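Ureidoglycolate hydrolase (Arabidopsis thaliana, PDB 4PXE) hydrolyses (S)-ureidoglycolate to glyoxylate, ammonium and carbon dioxide as a manganese-dependent homodimeric enzyme of the peptidase M20 family, in the last step of purine breakdown. Local coordinates at residues 41-46 against 175-180. Sequence-based numbering, arbitrary orientation.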
loop_
_atom_site.group_PDB
_atom_site.type_symbol
_atom_site.label_atom_id
_atom_site.label_comp_id
_atom_site.label_asym_id
_atom_site.label_seq_id
_atom_site.Cartn_x
_atom_site.Cartn_y
_atom_site.Cartn_z
ATOM N N VAL A 41 13.967 -3.172 -10.300
ATOM C CA VAL A 41 13.078 -4.304 -10.454
ATOM C C VAL A 41 13.131 -4.898 -11.855
ATOM O O VAL A 41 13.243 -4.173 -12.853
ATOM C CB VAL A 41 11.634 -3.871 -10.097
ATOM C CG1 VAL A 41 10.668 -5.027 -10.250
ATOM C CG2 VAL A 41 11.603 -3.328 -8.676
ATOM N N LEU A 42 13.083 -6.230 -11.897
ATOM C CA LEU A 42 13.038 -7.021 -13.122
ATOM C C LEU A 42 12.218 -6.388 -14.244
ATOM O O LEU A 42 11.046 -6.071 -14.051
ATOM C CB LEU A 42 12.480 -8.413 -12.799
ATOM C CG LEU A 42 12.173 -9.368 -13.950
ATOM C CD1 LEU A 42 13.433 -9.636 -14.761
ATOM C CD2 LEU A 42 11.610 -10.655 -13.407
ATOM N N TYR A 43 12.879 -6.205 -15.393
ATOM C CA TYR A 43 12.295 -5.748 -16.667
ATOM C C TYR A 43 11.879 -4.274 -16.738
ATOM O O TYR A 43 11.354 -3.833 -17.759
ATOM C CB TYR A 43 11.131 -6.644 -17.130
ATOM C CG TYR A 43 11.462 -8.094 -17.429
ATOM C CD1 TYR A 43 12.680 -8.467 -17.995
ATOM C CD2 TYR A 43 10.533 -9.093 -17.167
ATOM C CE1 TYR A 43 12.957 -9.803 -18.274
ATOM C CE2 TYR A 43 10.792 -10.418 -17.436
ATOM C CZ TYR A 43 12.004 -10.778 -17.998
ATOM O OH TYR A 43 12.244 -12.113 -18.253
ATOM N N THR A 44 12.095 -3.506 -15.672
ATOM C CA THR A 44 11.867 -2.072 -15.742
ATOM C C THR A 44 12.980 -1.380 -16.522
ATOM O O THR A 44 13.997 -1.992 -16.856
ATOM C CB THR A 44 11.796 -1.443 -14.350
ATOM O OG1 THR A 44 13.054 -1.641 -13.688
ATOM C CG2 THR A 44 10.667 -2.079 -13.524
ATOM N N ASP A 45 12.786 -0.093 -16.797
ATOM C CA ASP A 45 13.791 0.698 -17.501
ATOM C C ASP A 45 15.151 0.713 -16.787
ATOM O O ASP A 45 16.195 0.602 -17.435
ATOM C CB ASP A 45 13.285 2.121 -17.790
ATOM C CG ASP A 45 13.042 2.936 -16.533
ATOM O OD1 ASP A 45 12.751 2.347 -15.469
ATOM O OD2 ASP A 45 13.134 4.181 -16.615
ATOM N N LYS A 46 15.135 0.826 -15.460
ATOM C CA LYS A 46 16.378 0.788 -14.685
ATOM C C LYS A 46 17.091 -0.558 -14.830
ATOM O O LYS A 46 18.319 -0.603 -14.935
ATOM C CB LYS A 46 16.108 1.088 -13.204
ATOM C CG LYS A 46 15.382 2.409 -12.939
ATOM C CD LYS A 46 16.074 3.567 -13.641
ATOM C CE LYS A 46 15.414 4.902 -13.294
ATOM N NZ LYS A 46 13.986 4.934 -13.694
ATOM N N ILE A 175 4.834 -12.234 -19.560
ATOM C CA ILE A 175 5.119 -12.133 -20.985
ATOM C C ILE A 175 5.191 -10.680 -21.458
ATOM O O ILE A 175 6.113 -10.308 -22.184
ATOM C CB ILE A 175 4.083 -12.909 -21.820
ATOM C CG1 ILE A 175 4.181 -14.402 -21.518
ATOM C CG2 ILE A 175 4.292 -12.663 -23.304
ATOM C CD1 ILE A 175 5.587 -14.932 -21.541
ATOM N N GLU A 176 4.229 -9.861 -21.039
ATOM C CA GLU A 176 4.222 -8.454 -21.422
ATOM C C GLU A 176 5.436 -7.725 -20.853
ATOM O O GLU A 176 6.083 -6.946 -21.549
ATOM C CB GLU A 176 2.935 -7.760 -20.972
ATOM C CG GLU A 176 2.916 -6.273 -21.288
ATOM C CD GLU A 176 1.654 -5.577 -20.804
ATOM O OE1 GLU A 176 0.638 -6.270 -20.576
ATOM O OE2 GLU A 176 1.680 -4.335 -20.651
ATOM N N ALA A 177 5.738 -7.977 -19.582
ATOM C CA ALA A 177 6.897 -7.357 -18.946
ATOM C C ALA A 177 8.192 -7.742 -19.664
ATOM O O ALA A 177 9.013 -6.882 -19.976
ATOM C CB ALA A 177 6.966 -7.749 -17.476
ATOM N N ALA A 178 8.368 -9.033 -19.925
ATOM C CA ALA A 178 9.545 -9.513 -20.647
ATOM C C ALA A 178 9.643 -8.866 -22.027
ATOM O O ALA A 178 10.720 -8.442 -22.450
ATOM C CB ALA A 178 9.521 -11.026 -20.767
ATOM N N ARG A 179 8.514 -8.788 -22.724
ATOM C CA ARG A 179 8.478 -8.192 -24.058
ATOM C C ARG A 179 8.922 -6.730 -24.051
ATOM O O ARG A 179 9.672 -6.296 -24.927
ATOM C CB ARG A 179 7.072 -8.311 -24.660
ATOM C CG ARG A 179 6.921 -7.650 -26.027
ATOM C CD ARG A 179 5.765 -6.650 -26.058
ATOM N NE ARG A 179 6.227 -5.299 -26.374
ATOM C CZ ARG A 179 6.039 -4.235 -25.596
ATOM N NH1 ARG A 179 5.383 -4.352 -24.447
ATOM N NH2 ARG A 179 6.504 -3.049 -25.970
ATOM N N SER A 180 8.473 -5.973 -23.055
ATOM C CA SER A 180 8.802 -4.554 -22.976
ATOM C C SER A 180 10.302 -4.346 -22.766
ATOM O O SER A 180 10.856 -3.323 -23.170
ATOM C CB SER A 180 8.014 -3.869 -21.858
ATOM O OG SER A 180 8.464 -4.294 -20.584
#
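Tyr43 lays one face of its ring over Ala178 CA, with Ala177 meeting the ring beside it, and it supplies about half of the 165 Å² buried here. The evidence for a CH-pi contact is the position of Ala178 CA, 3.7 Å from the centroid of the Tyr43 ring and only 16° off the ring normal. The methyl groups follow the same flank of the ring: Ala178 CB lies 3.6 Å from Tyr43 CE2, whereas Ala177 CB meets Tyr43 CD2 at 3.8 Å. The small alanine side chains are consistent with so close an approach of the ring to the helix backbone (Tyr43 CD2 to Ala178 N, 3.5 Å), and Tyr43 CB reaches to 3.6 Å from Ala177 O. Ser180 OG donates to Ala177 O at 2.7 Å. No hydrogen bond joins the two segments; the contact rests on van der Waals and CH-pi packing against methyls and backbone.

Tyr43 CB points toward the helix, and CG lies anti to the carbonyl carbon, beside the backbone N (chi1 -62°). Leu42 backs the ring on its opposite face, placing CD1 over the centre, so the ring is sandwiched between its chain neighbour and the helix. Tyr43 OH is hydrogen-bonded to Val70 O. The backbone bearing the ring is a type II beta turn from Val41 to Thr44, with Tyr43 at a positive phi of 72°. Val41 O closes the turn by accepting from Thr44 N at 3.1 Å and from Thr44 OG1 at 2.7 Å, the latter in the carbonyl plane on a lone pair. Thr44 is also the N-cap of helix 45-60, and Asp47 OD2 from the first turn of that helix accepts from Tyr43 N.

Away from the two manganese ions and glyoxylate, the contact therefore joins the bend between strand 38-40 and helix 45-60 to the C-terminal part of the short helix 174-180.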